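PDB 3PET: putative adhesin from Bacteroides fragilis NCTC 9343, which is of unknown function but, as a putative lipoprotein with a right-handed beta-helix fold, probably takes part in cell adhesion. Local coordinates for residues E20-D25 with T89-S94; Y34-D39 with G106-N111; L112-K117 with Q130-Q135. All coordinates share one frame; numbering follows the deposited sequence. Where two conformers were deposited one is given.

Contact 1: E20-D25 with T89-S94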
loop_
_atom_site.group_PDB
_atom_site.type_symbol
_atom_site.label_atom_id
_atom_site.label_comp_id
_atom_site.label_asym_id
_atom_site.label_seq_id
_atom_site.Cartn_x
_atom_site.Cartn_y
_atom_site.Cartn_z
ATOM N N GLU A 20 30.659 14.516 1.941
ATOM C CA GLU A 20 29.692 14.741 0.870
ATOM C C GLU A 20 29.141 13.394 0.350
ATOM O O GLU A 20 29.846 12.386 0.319
ATOM C CB GLU A 20 30.271 15.592 -0.259
ATOM C CG GLU A 20 29.206 15.978 -1.284
ATOM C CD GLU A 20 29.652 16.925 -2.377
ATOM O OE1 GLU A 20 30.691 17.594 -2.197
ATOM O OE2 GLU A 20 28.946 17.020 -3.404
ATOM N N PHE A 21 27.851 13.394 0.018
ATOM C CA PHE A 21 27.099 12.250 -0.486
ATOM C C PHE A 21 26.190 12.735 -1.604
ATOM O O PHE A 21 25.881 13.935 -1.665
ATOM C CB PHE A 21 26.268 11.598 0.665
ATOM C CG PHE A 21 25.332 12.566 1.353
ATOM C CD1 PHE A 21 24.085 12.857 0.810
ATOM C CD2 PHE A 21 25.736 13.258 2.494
ATOM C CE1 PHE A 21 23.254 13.811 1.405
ATOM C CE2 PHE A 21 24.900 14.208 3.087
ATOM C CZ PHE A 21 23.672 14.477 2.538
ATOM N N ASN A 22 25.724 11.811 -2.446
ATOM C CA ASN A 22 24.768 12.136 -3.512
ATOM C C ASN A 22 23.579 11.161 -3.453
ATOM O O ASN A 22 22.741 11.141 -4.356
ATOM C CB ASN A 22 25.444 12.139 -4.895
ATOM C CG ASN A 22 25.982 10.810 -5.361
ATOM O OD1 ASN A 22 26.135 9.838 -4.610
ATOM N ND2 ASN A 22 26.311 10.735 -6.615
ATOM N N LYS A 23 23.513 10.358 -2.377
ATOM C CA LYS A 23 22.448 9.386 -2.149
ATOM C C LYS A 23 22.071 9.363 -0.684
ATOM O O LYS A 23 22.917 9.578 0.182
ATOM C CB LYS A 23 22.839 7.963 -2.614
ATOM C CG LYS A 23 23.026 7.806 -4.120
ATOM C CD LYS A 23 23.450 6.383 -4.519
ATOM C CE LYS A 23 24.909 5.963 -4.237
ATOM N NZ LYS A 23 25.931 6.710 -5.049
ATOM N N ILE A 24 20.783 9.103 -0.415
ATOM C CA ILE A 24 20.230 9.020 0.932
ATOM C C ILE A 24 19.577 7.663 1.090
ATOM O O ILE A 24 18.789 7.251 0.226
ATOM C CB ILE A 24 19.222 10.175 1.235
ATOM C CG1 ILE A 24 19.890 11.581 1.121
ATOM C CG2 ILE A 24 18.534 9.980 2.643
ATOM C CD1 ILE A 24 18.872 12.706 0.792
ATOM N N ASP A 25 19.883 6.979 2.212
ATOM C CA ASP A 25 19.285 5.699 2.580
ATOM C C ASP A 25 18.833 5.835 4.018
ATOM O O ASP A 25 19.669 5.894 4.924
ATOM C CB ASP A 25 20.278 4.548 2.358
ATOM C CG ASP A 25 19.694 3.164 2.565
ATOM O OD1 ASP A 25 19.176 2.896 3.666
ATOM O OD2 ASP A 25 19.838 2.328 1.668
ATOM N N THR A 89 24.542 17.829 -4.710
ATOM C CA THR A 89 23.914 16.956 -5.691
ATOM C C THR A 89 23.115 15.839 -5.030
ATOM O O THR A 89 23.423 15.446 -3.903
ATOM C CB THR A 89 24.957 16.329 -6.669
ATOM O OG1 THR A 89 25.792 15.410 -5.964
ATOM C CG2 THR A 89 25.780 17.366 -7.446
ATOM N N LEU A 90 22.119 15.293 -5.761
ATOM C CA LEU A 90 21.338 14.150 -5.306
ATOM C C LEU A 90 20.908 13.303 -6.493
ATOM O O LEU A 90 20.265 13.818 -7.418
ATOM C CB LEU A 90 20.118 14.558 -4.464
ATOM C CG LEU A 90 19.441 13.404 -3.691
ATOM C CD1 LEU A 90 20.313 12.924 -2.524
ATOM C CD2 LEU A 90 18.085 13.820 -3.196
ATOM N N ASN A 91 21.263 11.996 -6.454
ATOM C CA ASN A 91 20.936 11.018 -7.494
ATOM C C ASN A 91 20.026 9.898 -7.002
ATOM O O ASN A 91 19.496 9.156 -7.818
ATOM C CB ASN A 91 22.223 10.397 -8.055
ATOM C CG ASN A 91 23.053 11.409 -8.794
ATOM O OD1 ASN A 91 24.169 11.689 -8.402
ATOM N ND2 ASN A 91 22.495 12.034 -9.829
ATOM N N GLY A 92 19.892 9.741 -5.688
ATOM C CA GLY A 92 19.073 8.660 -5.168
ATOM C C GLY A 92 18.530 8.862 -3.780
ATOM O O GLY A 92 19.193 9.436 -2.913
ATOM N N ILE A 93 17.292 8.387 -3.585
ATOM C CA ILE A 93 16.626 8.336 -2.288
ATOM C C ILE A 93 16.078 6.943 -2.128
ATOM O O ILE A 93 15.247 6.507 -2.932
ATOM C CB ILE A 93 15.517 9.414 -2.025
ATOM C CG1 ILE A 93 16.045 10.861 -2.228
ATOM C CG2 ILE A 93 14.944 9.253 -0.575
ATOM C CD1 ILE A 93 14.939 11.916 -2.320
ATOM N N SER A 94 16.530 6.249 -1.093
ATOM C CA SER A 94 15.995 4.950 -0.685
ATOM C C SER A 94 15.382 5.137 0.698
ATOM O O SER A 94 16.107 5.431 1.656
ATOM C CB SER A 94 17.083 3.887 -0.681
ATOM O OG SER A 94 16.474 2.669 -0.301
HETATM O O HOH W 1 26.596 16.008 -3.537
#
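K23, I24 and D25 pair in parallel register with G92, I93 and S94, the two short strands running only 1° apart with their axes 4.7 Å from each other. Two backbone bonds hold this pairing, I24 N to G92 O and S94 N to I24 O, the second of them nearly straight. Just before the strands, the carbonyl of N22 receives N91 N at 2.7 Å (N22 O to N91 N), in the carbonyl plane, and a weak second bond from G92 N. The two asparagine side chains cross obliquely, their amide planes almost perpendicular, with N22 ND2 2.9 Å from N91 OD1. The other end of N91, ND2, is bonded to N111 O, while N22 OD1 accepts from K23 NZ, whose chain folds back through bends at its last two torsions. Parallel strands stacked turn upon turn round an apolar interior make a right-handed beta-helix; here the two coils adjoin in space though they are far apart in the chain. On the inward side, I24 CD1 meets L90 CD1 at 3.6 Å, the two side chains crossing at about a right angle, and Y34 packs against both. On the outward side D25 and S94 share a partner, since K96 NZ forms a salt bridge with D25 OD2 and a hydrogen bond with S94 OG. At the loop end a water lies 2.6 Å from both E20 OE2 and T89 OG1 and is also within hydrogen-bonding distance of F21 O; T89 OG1 sits 3.5 Å from N22 CB.

Contact 2: Y34-D39 with G106-N111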
loop_
_atom_site.group_PDB
_atom_site.type_symbol
_atom_site.label_atom_id
_atom_site.label_comp_id
_atom_site.label_asym_id
_atom_site.label_seq_id
_atom_site.Cartn_x
_atom_site.Cartn_y
_atom_site.Cartn_z
ATOM N N TYR A 34 14.874 17.630 2.225
ATOM C CA TYR A 34 16.121 17.750 1.487
ATOM C C TYR A 34 16.153 19.095 0.738
ATOM O O TYR A 34 15.156 19.506 0.138
ATOM C CB TYR A 34 16.345 16.562 0.521
ATOM C CG TYR A 34 17.549 16.769 -0.375
ATOM C CD1 TYR A 34 18.840 16.475 0.075
ATOM C CD2 TYR A 34 17.413 17.344 -1.640
ATOM C CE1 TYR A 34 19.960 16.731 -0.717
ATOM C CE2 TYR A 34 18.529 17.615 -2.435
ATOM C CZ TYR A 34 19.799 17.310 -1.966
ATOM O OH TYR A 34 20.894 17.597 -2.741
ATOM N N THR A 35 17.308 19.754 0.776
ATOM C CA THR A 35 17.593 20.991 0.066
ATOM C C THR A 35 18.857 20.787 -0.765
ATOM O O THR A 35 19.857 20.286 -0.250
ATOM C CB THR A 35 17.770 22.183 1.047
ATOM O OG1 THR A 35 16.590 22.323 1.839
ATOM C CG2 THR A 35 18.062 23.524 0.303
ATOM N N GLN A 36 18.818 21.180 -2.044
ATOM C CA GLN A 36 20.016 21.150 -2.864
ATOM C C GLN A 36 20.776 22.435 -2.545
ATOM O O GLN A 36 20.233 23.520 -2.755
ATOM C CB GLN A 36 19.671 21.015 -4.346
ATOM C CG GLN A 36 20.912 21.067 -5.251
ATOM C CD GLN A 36 20.584 20.783 -6.690
ATOM O OE1 GLN A 36 19.548 21.209 -7.213
ATOM N NE2 GLN A 36 21.495 20.101 -7.371
ATOM N N SER A 37 21.998 22.316 -2.005
ATOM C CA SER A 37 22.780 23.506 -1.632
ATOM C C SER A 37 23.228 24.281 -2.863
ATOM O O SER A 37 23.434 23.702 -3.939
ATOM C CB SER A 37 23.982 23.155 -0.760
ATOM O OG SER A 37 24.937 22.362 -1.444
ATOM N N THR A 38 23.334 25.605 -2.702
ATOM C CA THR A 38 23.754 26.502 -3.785
ATOM C C THR A 38 25.102 27.127 -3.405
ATOM O O THR A 38 25.597 27.953 -4.144
ATOM C CB THR A 38 22.675 27.570 -4.074
ATOM O OG1 THR A 38 22.430 28.296 -2.877
ATOM C CG2 THR A 38 21.383 26.974 -4.598
ATOM N N ASP A 39 25.675 26.756 -2.248
ATOM C CA ASP A 39 26.962 27.297 -1.768
ATOM C C ASP A 39 28.030 26.173 -1.559
ATOM O O ASP A 39 28.982 26.365 -0.807
ATOM C CB ASP A 39 26.760 28.093 -0.449
ATOM C CG ASP A 39 26.096 27.325 0.679
ATOM O OD1 ASP A 39 25.957 26.090 0.562
ATOM O OD2 ASP A 39 25.757 27.954 1.700
ATOM N N GLY A 106 13.203 22.442 -5.047
ATOM C CA GLY A 106 13.935 22.085 -6.252
ATOM C C GLY A 106 15.136 21.182 -6.163
ATOM O O GLY A 106 15.815 21.095 -5.137
ATOM N N LEU A 107 15.384 20.501 -7.275
ATOM C CA LEU A 107 16.530 19.632 -7.476
ATOM C C LEU A 107 16.845 19.577 -8.954
ATOM O O LEU A 107 15.967 19.259 -9.755
ATOM C CB LEU A 107 16.324 18.210 -6.906
ATOM C CG LEU A 107 17.438 17.171 -7.239
ATOM C CD1 LEU A 107 18.800 17.552 -6.600
ATOM C CD2 LEU A 107 17.013 15.762 -6.831
ATOM N N THR A 108 18.097 19.904 -9.304
ATOM C CA THR A 108 18.617 19.787 -10.670
ATOM C C THR A 108 19.652 18.674 -10.630
ATOM O O THR A 108 20.644 18.765 -9.903
ATOM C CB THR A 108 19.178 21.114 -11.200
ATOM O OG1 THR A 108 18.147 22.092 -11.154
ATOM C CG2 THR A 108 19.712 20.987 -12.619
ATOM N N THR A 109 19.398 17.607 -11.378
ATOM C CA THR A 109 20.279 16.439 -11.394
ATOM C C THR A 109 20.225 15.783 -12.770
ATOM O O THR A 109 19.331 16.087 -13.551
ATOM C CB THR A 109 19.838 15.455 -10.262
ATOM O OG1 THR A 109 20.820 14.423 -10.117
ATOM C CG2 THR A 109 18.430 14.833 -10.488
ATOM N N ASP A 110 21.151 14.874 -13.063
ATOM C CA ASP A 110 21.094 14.138 -14.317
ATOM C C ASP A 110 20.095 12.971 -14.155
ATOM O O ASP A 110 19.092 12.923 -14.856
ATOM C CB ASP A 110 22.492 13.648 -14.764
ATOM C CG ASP A 110 23.440 13.190 -13.649
ATOM O OD1 ASP A 110 22.942 12.759 -12.571
ATOM O OD2 ASP A 110 24.678 13.255 -13.857
ATOM N N ASN A 111 20.350 12.065 -13.201
ATOM C CA ASN A 111 19.507 10.891 -12.934
ATOM C C ASN A 111 19.050 10.893 -11.509
ATOM O O ASN A 111 19.860 11.103 -10.612
ATOM C CB ASN A 111 20.271 9.581 -13.198
ATOM C CG ASN A 111 20.991 9.548 -14.524
ATOM O OD1 ASN A 111 20.383 9.598 -15.593
ATOM N ND2 ASN A 111 22.314 9.533 -14.483
HETATM O O HOH W 2 16.366 22.378 -2.941
#
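G106 O reaches the end of strand 31-36 through a water, which donates to it at 2.6 Å and accepts from Q36 N at 2.9 Å. In this corner of the right-handed beta-helix, where the two segments do not pair as strands, a water and the Q36 side chain make the polar connection. The backbone of G106 takes angles that suit glycine (phi 101°). L107 follows, buried, with its CD1 methyl 3.7 Å from Q36 CD and 4.2 Å from Y34 CE2; both neighbours cross the leucine at about a right angle. Y34 itself is fixed at its far end, where the Y34 and S87 hydroxyls are hydrogen-bonded to each other. At T108 the one side-chain amide of Q36 pairs with both the N and the O of the same residue. With CG opposite the backbone N (chi1 176°) and an extended chain beyond, that amide is carried across to T108. The glutamine NE2 has a second acceptor in P88 O, so both its partners hold the amide in place. T108 N donates to Q36 OE1 over 2.9 Å, tilted 25° from the plane of the side-chain carbonyl, and Q36 NE2 donates to T108 O over 3.0 Å.

Contact 3: L112-K117 with Q130-Q135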
loop_
_atom_site.group_PDB
_atom_site.type_symbol
_atom_site.label_atom_id
_atom_site.label_comp_id
_atom_site.label_asym_id
_atom_site.label_seq_id
_atom_site.Cartn_x
_atom_site.Cartn_y
_atom_site.Cartn_z
ATOM N N LEU A 112 17.761 10.646 -11.287
ATOM C CA LEU A 112 17.227 10.543 -9.947
ATOM C C LEU A 112 16.537 9.205 -9.804
ATOM O O LEU A 112 15.679 8.862 -10.618
ATOM C CB LEU A 112 16.279 11.706 -9.606
ATOM C CG LEU A 112 15.653 11.682 -8.197
ATOM C CD1 LEU A 112 16.734 11.807 -7.069
ATOM C CD2 LEU A 112 14.591 12.750 -8.057
ATOM N N ASP A 113 16.916 8.449 -8.768
ATOM C CA ASP A 113 16.311 7.164 -8.470
ATOM C C ASP A 113 15.583 7.259 -7.102
ATOM O O ASP A 113 16.217 7.539 -6.080
ATOM C CB ASP A 113 17.389 6.054 -8.483
ATOM C CG ASP A 113 16.885 4.637 -8.374
ATOM O OD1 ASP A 113 15.658 4.422 -8.532
ATOM O OD2 ASP A 113 17.718 3.729 -8.175
ATOM N N ILE A 114 14.251 7.072 -7.113
ATOM C CA ILE A 114 13.439 7.107 -5.896
ATOM C C ILE A 114 12.919 5.707 -5.629
ATOM O O ILE A 114 12.226 5.124 -6.485
ATOM C CB ILE A 114 12.290 8.151 -5.932
ATOM C CG1 ILE A 114 12.813 9.558 -6.294
ATOM C CG2 ILE A 114 11.514 8.170 -4.591
ATOM C CD1 ILE A 114 11.849 10.346 -7.041
ATOM N N GLU A 115 13.280 5.163 -4.438
ATOM C CA GLU A 115 12.854 3.838 -3.979
ATOM C C GLU A 115 12.138 4.055 -2.639
ATOM O O GLU A 115 12.794 4.332 -1.628
ATOM C CB GLU A 115 14.031 2.829 -3.859
ATOM C CG GLU A 115 14.913 2.688 -5.102
ATOM C CD GLU A 115 14.400 1.831 -6.251
ATOM O OE1 GLU A 115 14.031 0.657 -6.010
ATOM O OE2 GLU A 115 14.431 2.312 -7.407
ATOM N N SER A 116 10.793 4.038 -2.644
ATOM C CA SER A 116 10.045 4.219 -1.392
ATOM C C SER A 116 9.500 2.881 -0.929
ATOM O O SER A 116 8.748 2.212 -1.650
ATOM C CB SER A 116 8.945 5.262 -1.538
ATOM O OG SER A 116 8.088 4.991 -2.638
ATOM N N LYS A 117 9.968 2.447 0.245
ATOM C CA LYS A 117 9.638 1.150 0.829
ATOM C C LYS A 117 9.176 1.315 2.270
ATOM O O LYS A 117 9.310 0.388 3.069
ATOM C CB LYS A 117 10.893 0.236 0.785
ATOM C CG LYS A 117 11.652 0.200 -0.548
ATOM C CD LYS A 117 13.179 0.170 -0.405
ATOM C CE LYS A 117 13.740 -1.212 -0.119
ATOM N NZ LYS A 117 13.782 -2.066 -1.337
ATOM N N GLN A 130 17.289 14.459 -16.268
ATOM C CA GLN A 130 17.307 13.800 -17.567
ATOM C C GLN A 130 16.509 12.527 -17.443
ATOM O O GLN A 130 15.559 12.326 -18.188
ATOM C CB GLN A 130 18.747 13.534 -18.054
ATOM C CG GLN A 130 19.602 14.807 -18.218
ATOM C CD GLN A 130 18.934 15.889 -19.044
ATOM O OE1 GLN A 130 18.593 15.683 -20.214
ATOM N NE2 GLN A 130 18.700 17.057 -18.438
ATOM N N LYS A 131 16.890 11.670 -16.483
ATOM C CA LYS A 131 16.221 10.398 -16.262
ATOM C C LYS A 131 15.690 10.315 -14.840
ATOM O O LYS A 131 16.413 10.609 -13.881
ATOM C CB LYS A 131 17.158 9.214 -16.559
ATOM C CG LYS A 131 17.646 9.148 -18.004
ATOM C CD LYS A 131 18.657 8.036 -18.206
ATOM C CE LYS A 131 19.203 8.030 -19.611
ATOM N NZ LYS A 131 20.249 6.990 -19.793
ATOM N N LEU A 132 14.422 9.928 -14.712
ATOM C CA LEU A 132 13.763 9.739 -13.428
ATOM C C LEU A 132 13.282 8.312 -13.352
ATOM O O LEU A 132 12.633 7.818 -14.287
ATOM C CB LEU A 132 12.591 10.714 -13.213
ATOM C CG LEU A 132 11.686 10.430 -11.996
ATOM C CD1 LEU A 132 12.411 10.673 -10.657
ATOM C CD2 LEU A 132 10.415 11.211 -12.086
ATOM N N ASN A 133 13.601 7.650 -12.252
ATOM C CA ASN A 133 13.171 6.289 -11.977
ATOM C C ASN A 133 12.497 6.259 -10.625
ATOM O O ASN A 133 13.128 6.608 -9.636
ATOM C CB ASN A 133 14.345 5.290 -12.038
ATOM C CG ASN A 133 13.877 3.861 -11.907
ATOM O OD1 ASN A 133 13.102 3.373 -12.710
ATOM N ND2 ASN A 133 14.280 3.168 -10.860
ATOM N N VAL A 134 11.204 5.875 -10.583
ATOM C CA VAL A 134 10.437 5.793 -9.345
ATOM C C VAL A 134 9.960 4.360 -9.172
ATOM O O VAL A 134 9.273 3.820 -10.044
ATOM C CB VAL A 134 9.243 6.804 -9.291
ATOM C CG1 VAL A 134 8.412 6.631 -8.017
ATOM C CG2 VAL A 134 9.727 8.234 -9.407
ATOM N N GLN A 135 10.288 3.767 -8.019
ATOM C CA GLN A 135 9.807 2.444 -7.630
ATOM C C GLN A 135 9.114 2.616 -6.301
ATOM O O GLN A 135 9.796 2.747 -5.269
ATOM C CB GLN A 135 10.960 1.422 -7.547
ATOM C CG GLN A 135 11.665 1.142 -8.882
ATOM C CD GLN A 135 11.068 -0.001 -9.658
ATOM O OE1 GLN A 135 10.264 -0.780 -9.154
ATOM N NE2 GLN A 135 11.490 -0.151 -10.899
#
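Two successive coils of a right-handed beta-helix meet here, strand 112-116 lying parallel to strand 131-135 with 7° between their directions. Five backbone hydrogen bonds join them, starting with L112 N to K131 O and ending with S116 N to Q135 O, and their register places like beside like. Inside, L112 and L132 lie side by side, and I114 CD1, in one of the two conformers of that residue, touches both L132 CD1 at 3.7 Å and V134 CG2 at 3.8 Å. The outer side is polar. D113 and N133 point the same way, and N133 ND2 donates to D113 OD1 over 3.0 Å; the acceptor lies in the plane of the amide, but the donor comes from above the carboxylate plane, 48° out of it. D113 OD1 is also just 2.7 Å from E115 OE2, a spacing at which one of the two acids probably holds a proton. E115 bends at its second torsion (chi2 -79°), which brings its carboxylate alongside the CB and CG of Q135, where OE2 comes within 3.3 Å of Q135 CG. The Q135 amide oxygen is taken by K156 NZ, from further along the chain. Aliphatic stacks within and rows of polar side chains without are typical of the parallel beta-helix.

From the N terminus, 20-25 comes first and 34-39 soon after; their partners follow in the same order, 89-94 and then 106-111. Contacts 1 and 2 therefore cross, each closing a long loop of more than sixty residues that brings the N-terminal strands 23-26 and 31-36 against the coil formed by 89-111. Contact 3 opens only after both have closed and spans a short loop of 12 residues, a single step of the beta-helix. The three also meet directly, through probable hydrogen bonds: L90 O with T109 OG1 between contacts 1 and 2, N91 O and I93 O with D113 N and E115 N between contacts 1 and 3, and D110 O with Q130 N between contacts 2 and 3.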